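GH5 (Bacteroidetes bacterium AC2a, PDB 4YHE) probably hydrolyses beta-glucosidic bonds as a glycoside hydrolase family 5 cellulase with a beta/alpha-barrel fold, taking part in cellulose degradation. Local coordinates at residues I102-G106 / S117-D121; Y330-G334 / F343-H348. One frame throughout, in Å; residues are numbered along the deposited sequence.

Both contacts lie at the C-terminal end of the eight-stranded barrel, the end that carries the active site in family 5 hydrolases. Contact 1 folds the loop after the third strand, 97-101, back on itself; contact 2 ties the C-terminal end of the eighth strand, 327-332, to the loop that follows it. Their centres are about 23 Å apart, on different sides of the barrel mouth, and contact 1 closes before contact 2 opens along the chain. They meet nevertheless through two inner side chains: NE2 of H103 packs 4.3 Å from CH2 of W331, and both residues touch D25. By analogy with family relatives, H103 and W331 probably line the substrate cleft; W331 also packs on F343 within contact 2.

Contact 1. Residues I102-G106 / S117-D121; sequences IHHDG and SHWLD
D105 and W119 meet in a loop-to-loop contact in which two parts of the connection from strand 97-101 to helix 122-127 are pinned together by side-chain bonds and apolar packing. The indole NE1 of W119 donates to OD2 of D105 over 2.9 Å at 153°, reaching the anti lone pair. The acceptor is tilted a little from the indole plane; the two side chains cross obliquely, carboxylate and indole planes 69° apart. CG of W119 sits between its own backbone N and carbonyl carbon, and the indole thereby turns its NE1 edge to the aspartate. Aspartate suits this place because it has two acceptor oxygens: OD1 takes the backbone N of W64, tying the contact to the loop after strand 57-60.

This is a loop on the C-terminal side of a beta/alpha barrel, folded back over a short 3-10 turn at H104 and D105. There the imidazole of H118 brings ND1 within 2.7 Å of the carbonyl O of H104, a weak bond bent to 129°, while NE2 pairs with T112 OG1.

L120, the centre of an inverse gamma turn, packs its CD2 against I102 CG2 at 4.0 Å, and its carbonyl O receives a CA-H...O contact from G106 at 3.5 Å. Leucine suits the spot, its branched end reaching both I102 and the G106 backbone. Glycine fits opposite, since a beta carbon at G106 would stand only 3.1 Å from L120 CD2. Helix 129-149 backs this apolar layer with W143 against I102, I135 against L120 and I142 against W119.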
ATOM      1  N   ILE A 102       5.433  -2.167  -8.658  1.00 16.90           N
ATOM      2  CA  ILE A 102       5.050  -3.329  -9.444  1.00 16.94           C
ATOM      3  C   ILE A 102       3.954  -4.040  -8.631  1.00 17.25           C
ATOM      4  O   ILE A 102       4.173  -4.468  -7.483  1.00 18.06           O
ATOM      5  CB  ILE A 102       6.256  -4.243  -9.684  1.00 17.57           C
ATOM      6  CG1 ILE A 102       7.305  -3.520 -10.534  1.00 18.33           C
ATOM      7  CG2 ILE A 102       5.841  -5.539 -10.339  1.00 18.31           C
ATOM      8  CD1 ILE A 102       8.470  -4.407 -10.931  1.00 18.94           C
ATOM      9  N   HIS A 103       2.759  -4.147  -9.201  1.00 16.70           N
ATOM     10  CA  HIS A 103       1.611  -4.594  -8.435  1.00 15.13           C
ATOM     11  C   HIS A 103       1.177  -6.030  -8.814  1.00 16.34           C
ATOM     12  O   HIS A 103       1.797  -6.968  -8.336  1.00 15.69           O
ATOM     13  CB  HIS A 103       0.487  -3.583  -8.554  1.00 15.11           C
ATOM     14  CG  HIS A 103      -0.487  -3.625  -7.426  1.00 16.91           C
ATOM     15  ND1 HIS A 103      -0.269  -2.969  -6.227  1.00 15.46           N
ATOM     16  CD2 HIS A 103      -1.708  -4.209  -7.316  1.00 15.74           C
ATOM     17  CE1 HIS A 103      -1.290  -3.177  -5.424  1.00 15.52           C
ATOM     18  NE2 HIS A 103      -2.195  -3.890  -6.071  1.00 16.28           N
ATOM     19  N   HIS A 104       0.132  -6.220  -9.621  1.00 15.64           N
ATOM     20  CA  HIS A 104      -0.416  -7.574  -9.772  1.00 16.44           C
ATOM     21  C   HIS A 104       0.434  -8.528 -10.602  1.00 16.95           C
ATOM     22  O   HIS A 104       0.092  -9.714 -10.709  1.00 16.49           O
ATOM     23  CB  HIS A 104      -1.864  -7.573 -10.253  1.00 16.87           C
ATOM     24  CG  HIS A 104      -2.851  -7.177  -9.199  1.00 17.08           C
ATOM     25  ND1 HIS A 104      -2.785  -7.627  -7.894  1.00 18.26           N
ATOM     26  CD2 HIS A 104      -3.926  -6.357  -9.258  1.00 17.18           C
ATOM     27  CE1 HIS A 104      -3.780  -7.097  -7.204  1.00 17.84           C
ATOM     28  NE2 HIS A 104      -4.476  -6.313  -8.008  1.00 16.37           N
ATOM     29  N   ASP A 105       1.543  -8.043 -11.146  1.00 17.75           N
ATOM     30  CA  ASP A 105       2.582  -8.924 -11.707  1.00 19.25           C
ATOM     31  C   ASP A 105       2.893 -10.046 -10.748  1.00 19.33           C
ATOM     32  O   ASP A 105       3.045 -11.201 -11.174  1.00 20.57           O
ATOM     33  CB  ASP A 105       3.853  -8.143 -12.025  1.00 19.32           C
ATOM     34  CG  ASP A 105       3.592  -7.021 -13.009  1.00 21.11           C
ATOM     35  OD1 ASP A 105       3.022  -5.996 -12.585  1.00 19.87           O
ATOM     36  OD2 ASP A 105       3.887  -7.182 -14.206  1.00 21.71           O
ATOM     37  N   GLY A 106       2.967  -9.681  -9.456  1.00 17.30           N
ATOM     38  CA  GLY A 106       3.246 -10.620  -8.392  1.00 17.59           C
ATOM     39  C   GLY A 106       2.069 -11.095  -7.565  1.00 17.26           C
ATOM     40  O   GLY A 106       2.260 -11.613  -6.484  1.00 17.58           O
ATOM     41  N   SER A 117      -0.179 -15.882 -16.289  1.00 26.95           N
ATOM     42  CA  SER A 117       0.576 -14.739 -16.799  1.00 26.34           C
ATOM     43  C   SER A 117       1.412 -14.012 -15.717  1.00 24.26           C
ATOM     44  O   SER A 117       2.095 -13.031 -16.009  1.00 23.28           O
ATOM     45  CB  SER A 117      -0.383 -13.729 -17.441  1.00 28.34           C
ATOM     46  OG  SER A 117      -1.130 -14.297 -18.506  1.00 30.04           O
ATOM     47  N   HIS A 118       1.389 -14.512 -14.491  1.00 24.24           N
ATOM     48  CA  HIS A 118       2.075 -13.823 -13.385  1.00 24.84           C
ATOM     49  C   HIS A 118       3.530 -14.291 -13.342  1.00 25.21           C
ATOM     50  O   HIS A 118       3.872 -15.308 -12.730  1.00 27.06           O
ATOM     51  CB  HIS A 118       1.325 -14.042 -12.064  1.00 23.46           C
ATOM     52  CG  HIS A 118      -0.064 -13.473 -12.073  1.00 23.79           C
ATOM     53  ND1 HIS A 118      -0.333 -12.150 -11.785  1.00 22.55           N
ATOM     54  CD2 HIS A 118      -1.259 -14.036 -12.373  1.00 23.67           C
ATOM     55  CE1 HIS A 118      -1.631 -11.927 -11.894  1.00 21.66           C
ATOM     56  NE2 HIS A 118      -2.217 -13.054 -12.244  1.00 24.18           N
ATOM     57  N   TRP A 119       4.368 -13.548 -14.056  1.00 24.23           N
ATOM     58  CA  TRP A 119       5.789 -13.899 -14.228  1.00 24.20           C
ATOM     59  C   TRP A 119       6.546 -13.785 -12.907  1.00 24.69           C
ATOM     60  O   TRP A 119       7.512 -14.504 -12.686  1.00 24.19           O
ATOM     61  CB  TRP A 119       6.452 -13.019 -15.288  1.00 24.07           C
ATOM     62  CG  TRP A 119       6.399 -11.548 -14.952  1.00 22.54           C
ATOM     63  CD1 TRP A 119       5.415 -10.668 -15.294  1.00 22.61           C
ATOM     64  CD2 TRP A 119       7.385 -10.791 -14.228  1.00 22.56           C
ATOM     65  NE1 TRP A 119       5.710  -9.404 -14.788  1.00 22.79           N
ATOM     66  CE2 TRP A 119       6.907  -9.460 -14.131  1.00 22.09           C
ATOM     67  CE3 TRP A 119       8.605 -11.117 -13.625  1.00 22.34           C
ATOM     68  CZ2 TRP A 119       7.609  -8.458 -13.476  1.00 22.98           C
ATOM     69  CZ3 TRP A 119       9.297 -10.126 -12.967  1.00 23.49           C
ATOM     70  CH2 TRP A 119       8.807  -8.799 -12.907  1.00 24.89           C
ATOM     71  N   LEU A 120       6.093 -12.887 -12.029  1.00 23.25           N
ATOM     72  CA  LEU A 120       6.722 -12.686 -10.738  1.00 23.06           C
ATOM     73  C   LEU A 120       6.190 -13.722  -9.731  1.00 24.76           C
ATOM     74  O   LEU A 120       5.224 -13.486  -9.005  1.00 25.03           O
ATOM     75  CB  LEU A 120       6.447 -11.238 -10.326  1.00 23.86           C
ATOM     76  CG  LEU A 120       7.122 -10.681  -9.105  1.00 23.12           C
ATOM     77  CD1 LEU A 120       8.627 -10.920  -9.139  1.00 23.40           C
ATOM     78  CD2 LEU A 120       6.797  -9.184  -9.024  1.00 23.58           C
ATOM     79  N   ASP A 121       6.817 -14.908  -9.740  1.00 25.97           N
ATOM     80  CA  ASP A 121       6.226 -16.130  -9.212  1.00 26.55           C
ATOM     81  C   ASP A 121       7.099 -16.664  -8.087  1.00 25.72           C
ATOM     82  O   ASP A 121       8.125 -17.275  -8.340  1.00 23.53           O
ATOM     83  CB  ASP A 121       6.140 -17.160 -10.358  1.00 27.45           C
ATOM     84  CG  ASP A 121       5.390 -18.424  -9.987  1.00 29.66           C
ATOM     85  OD1 ASP A 121       5.394 -18.857  -8.815  1.00 29.72           O
ATOM     86  OD2 ASP A 121       4.823 -19.041 -10.906  1.00 32.12           O
TER

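Contact 2. Residues Y330-G334 / F343-H348; sequences YWDNG and FGVIDH
D332 reaches across to the segment 343-348 with CG anti to its backbone N (chi1 -171°). Its CB lies 4.1 Å from F343 O, and CG brings both carboxylate oxygens to donors. OD1 accepts from H348 NE2 over 2.7 Å at 160°; the bond lies close to the imidazole plane but meets the carboxylate from above. The same OD1 takes the backbone N of G334 at 2.7 Å, closing an Asx turn, and G334, with its positive phi, suits that turn. OD2 grips the backbone N of I346 through its syn lone pair at 3.0 Å. From above the carboxylate plane, V345 N meets D332 OD2 at 2.8 Å. With an alanine in place of D332, the backbone N-H groups of V345, I346 and G334 would probably lose their acceptor, and H348 NE2 its carboxylate mate, leaving the imidazole freer to turn.

Thus the eighth barrel strand, 327-332, anchors the loop leading to helix 357-369. W18 NE1 of the first strand also binds OD2, and Q23 OE1 holds H348 ND1.

Alongside, Y330 OH donates to F343 O at 2.8 Å. The indole edge of W331 meets one face of the F343 ring in a T-shaped stack, planes at 82°.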
ATOM      1  N   TYR A 330      -5.087   5.033   2.190  1.00 12.67           N
ATOM      2  CA  TYR A 330      -6.372   4.387   2.132  1.00 12.54           C
ATOM      3  C   TYR A 330      -6.568   3.666   0.777  1.00 12.01           C
ATOM      4  O   TYR A 330      -6.238   4.201  -0.276  1.00 12.24           O
ATOM      5  CB  TYR A 330      -7.503   5.395   2.401  1.00 12.98           C
ATOM      6  CG  TYR A 330      -8.855   4.759   2.207  1.00 12.55           C
ATOM      7  CD1 TYR A 330      -9.361   3.867   3.153  1.00 12.84           C
ATOM      8  CD2 TYR A 330      -9.575   4.990   1.091  1.00 12.75           C
ATOM      9  CE1 TYR A 330     -10.564   3.241   2.994  1.00 13.71           C
ATOM     10  CE2 TYR A 330     -10.797   4.345   0.909  1.00 13.91           C
ATOM     11  CZ  TYR A 330     -11.282   3.472   1.856  1.00 13.80           C
ATOM     12  OH  TYR A 330     -12.500   2.845   1.666  1.00 14.60           O
ATOM     13  N   TRP A 331      -7.047   2.430   0.829  1.00 12.01           N
ATOM     14  CA  TRP A 331      -7.357   1.690  -0.406  1.00 12.62           C
ATOM     15  C   TRP A 331      -8.715   2.072  -0.974  1.00 11.48           C
ATOM     16  O   TRP A 331      -9.759   1.786  -0.382  1.00 12.12           O
ATOM     17  CB  TRP A 331      -7.300   0.183  -0.158  1.00 13.63           C
ATOM     18  CG  TRP A 331      -7.577  -0.572  -1.427  1.00 14.54           C
ATOM     19  CD1 TRP A 331      -8.710  -1.254  -1.727  1.00 16.10           C
ATOM     20  CD2 TRP A 331      -6.693  -0.744  -2.538  1.00 14.32           C
ATOM     21  NE1 TRP A 331      -8.608  -1.822  -2.986  1.00 14.17           N
ATOM     22  CE2 TRP A 331      -7.383  -1.509  -3.508  1.00 15.46           C
ATOM     23  CE3 TRP A 331      -5.401  -0.304  -2.828  1.00 14.21           C
ATOM     24  CZ2 TRP A 331      -6.801  -1.864  -4.747  1.00 14.76           C
ATOM     25  CZ3 TRP A 331      -4.825  -0.661  -4.055  1.00 14.94           C
ATOM     26  CH2 TRP A 331      -5.538  -1.426  -5.000  1.00 14.78           C
ATOM     27  N   ASP A 332      -8.700   2.731  -2.122  1.00 11.94           N
ATOM     28  CA  ASP A 332      -9.918   3.114  -2.843  1.00 13.00           C
ATOM     29  C   ASP A 332      -9.957   2.424  -4.206  1.00 13.00           C
ATOM     30  O   ASP A 332      -9.175   2.725  -5.080  1.00 12.36           O
ATOM     31  CB  ASP A 332      -9.962   4.624  -3.040  1.00 13.40           C
ATOM     32  CG  ASP A 332     -11.300   5.110  -3.578  1.00 14.51           C
ATOM     33  OD1 ASP A 332     -11.792   4.496  -4.570  1.00 13.17           O
ATOM     34  OD2 ASP A 332     -11.860   6.128  -3.016  1.00 13.12           O
ATOM     35  N   ASN A 333     -10.907   1.519  -4.365  1.00 14.19           N
ATOM     36  CA  ASN A 333     -11.068   0.801  -5.619  1.00 14.85           C
ATOM     37  C   ASN A 333     -12.190   1.355  -6.496  1.00 15.71           C
ATOM     38  O   ASN A 333     -12.552   0.738  -7.516  1.00 14.27           O
ATOM     39  CB  ASN A 333     -11.261  -0.692  -5.360  1.00 14.60           C
ATOM     40  CG  ASN A 333     -12.550  -1.003  -4.587  1.00 14.01           C
ATOM     41  OD1 ASN A 333     -13.347  -0.105  -4.262  1.00 13.32           O
ATOM     42  ND2 ASN A 333     -12.763  -2.296  -4.301  1.00 15.14           N
ATOM     43  N   GLY A 334     -12.748   2.516  -6.115  1.00 14.25           N
ATOM     44  CA  GLY A 334     -13.876   3.066  -6.841  1.00 16.28           C
ATOM     45  C   GLY A 334     -15.256   2.406  -6.664  1.00 17.18           C
ATOM     46  O   GLY A 334     -16.250   2.974  -7.089  1.00 18.49           O
ATOM     47  N   PHE A 343     -14.977  -0.198  -1.170  1.00 15.40           N
ATOM     48  CA  PHE A 343     -13.939   0.775  -0.687  1.00 15.12           C
ATOM     49  C   PHE A 343     -13.983   2.181  -1.356  1.00 14.84           C
ATOM     50  O   PHE A 343     -13.196   3.065  -1.005  1.00 14.76           O
ATOM     51  CB  PHE A 343     -12.526   0.208  -0.901  1.00 14.36           C
ATOM     52  CG  PHE A 343     -12.159  -0.973  -0.009  1.00 13.64           C
ATOM     53  CD1 PHE A 343     -11.831  -0.786   1.342  1.00 13.13           C
ATOM     54  CD2 PHE A 343     -12.097  -2.281  -0.524  1.00 13.61           C
ATOM     55  CE1 PHE A 343     -11.452  -1.844   2.158  1.00 12.80           C
ATOM     56  CE2 PHE A 343     -11.736  -3.347   0.305  1.00 12.83           C
ATOM     57  CZ  PHE A 343     -11.368  -3.131   1.623  1.00 12.92           C
ATOM     58  N   GLY A 344     -14.829   2.384  -2.362  1.00 14.54           N
ATOM     59  CA  GLY A 344     -14.791   3.616  -3.119  1.00 14.97           C
ATOM     60  C   GLY A 344     -15.285   4.787  -2.284  1.00 14.83           C
ATOM     61  O   GLY A 344     -16.385   4.742  -1.749  1.00 16.36           O
ATOM     62  N   VAL A 345     -14.466   5.806  -2.139  1.00 15.48           N
ATOM     63  CA  VAL A 345     -14.929   7.051  -1.475  1.00 16.45           C
ATOM     64  C   VAL A 345     -14.780   8.315  -2.343  1.00 17.65           C
ATOM     65  O   VAL A 345     -15.486   9.301  -2.083  1.00 18.51           O
ATOM     66  CB  VAL A 345     -14.238   7.291  -0.106  1.00 15.60           C
ATOM     67  CG1 VAL A 345     -14.550   6.159   0.872  1.00 16.53           C
ATOM     68  CG2 VAL A 345     -12.743   7.491  -0.257  1.00 15.68           C
ATOM     69  N   ILE A 346     -13.852   8.290  -3.308  1.00 17.61           N
ATOM     70  CA  ILE A 346     -13.654   9.352  -4.284  1.00 17.53           C
ATOM     71  C   ILE A 346     -13.653   8.802  -5.691  1.00 18.06           C
ATOM     72  O   ILE A 346     -12.997   7.788  -5.969  1.00 16.26           O
ATOM     73  CB  ILE A 346     -12.349  10.120  -4.011  1.00 17.21           C
ATOM     74  CG1 ILE A 346     -12.523  10.981  -2.764  1.00 16.43           C
ATOM     75  CG2 ILE A 346     -11.931  11.005  -5.184  1.00 17.31           C
ATOM     76  CD1 ILE A 346     -11.243  11.574  -2.239  1.00 16.80           C
ATOM     77  N   ASP A 347     -14.394   9.477  -6.577  1.00 16.90           N
ATOM     78  CA  ASP A 347     -14.487   9.084  -7.981  1.00 17.16           C
ATOM     79  C   ASP A 347     -13.128   9.190  -8.689  1.00 16.22           C
ATOM     80  O   ASP A 347     -12.469  10.222  -8.652  1.00 14.84           O
ATOM     81  CB  ASP A 347     -15.576   9.912  -8.704  1.00 17.38           C
ATOM     82  CG  ASP A 347     -15.818   9.444 -10.136  1.00 18.34           C
ATOM     83  OD1 ASP A 347     -14.969   9.683 -11.011  1.00 19.11           O
ATOM     84  OD2 ASP A 347     -16.884   8.856 -10.371  1.00 19.86           O
ATOM     85  N   HIS A 348     -12.702   8.103  -9.338  1.00 14.53           N
ATOM     86  CA  HIS A 348     -11.368   8.060  -9.909  1.00 15.35           C
ATOM     87  C   HIS A 348     -11.162   8.979 -11.113  1.00 14.73           C
ATOM     88  O   HIS A 348     -10.027   9.304 -11.418  1.00 15.34           O
ATOM     89  CB  HIS A 348     -10.976   6.605 -10.263  1.00 14.96           C
ATOM     90  CG  HIS A 348     -10.788   5.727  -9.067  1.00 14.81           C
ATOM     91  ND1 HIS A 348     -10.053   4.566  -9.113  1.00 15.39           N
ATOM     92  CD2 HIS A 348     -11.245   5.833  -7.799  1.00 15.44           C
ATOM     93  CE1 HIS A 348     -10.065   3.993  -7.923  1.00 16.40           C
ATOM     94  NE2 HIS A 348     -10.778   4.748  -7.104  1.00 16.36           N
TER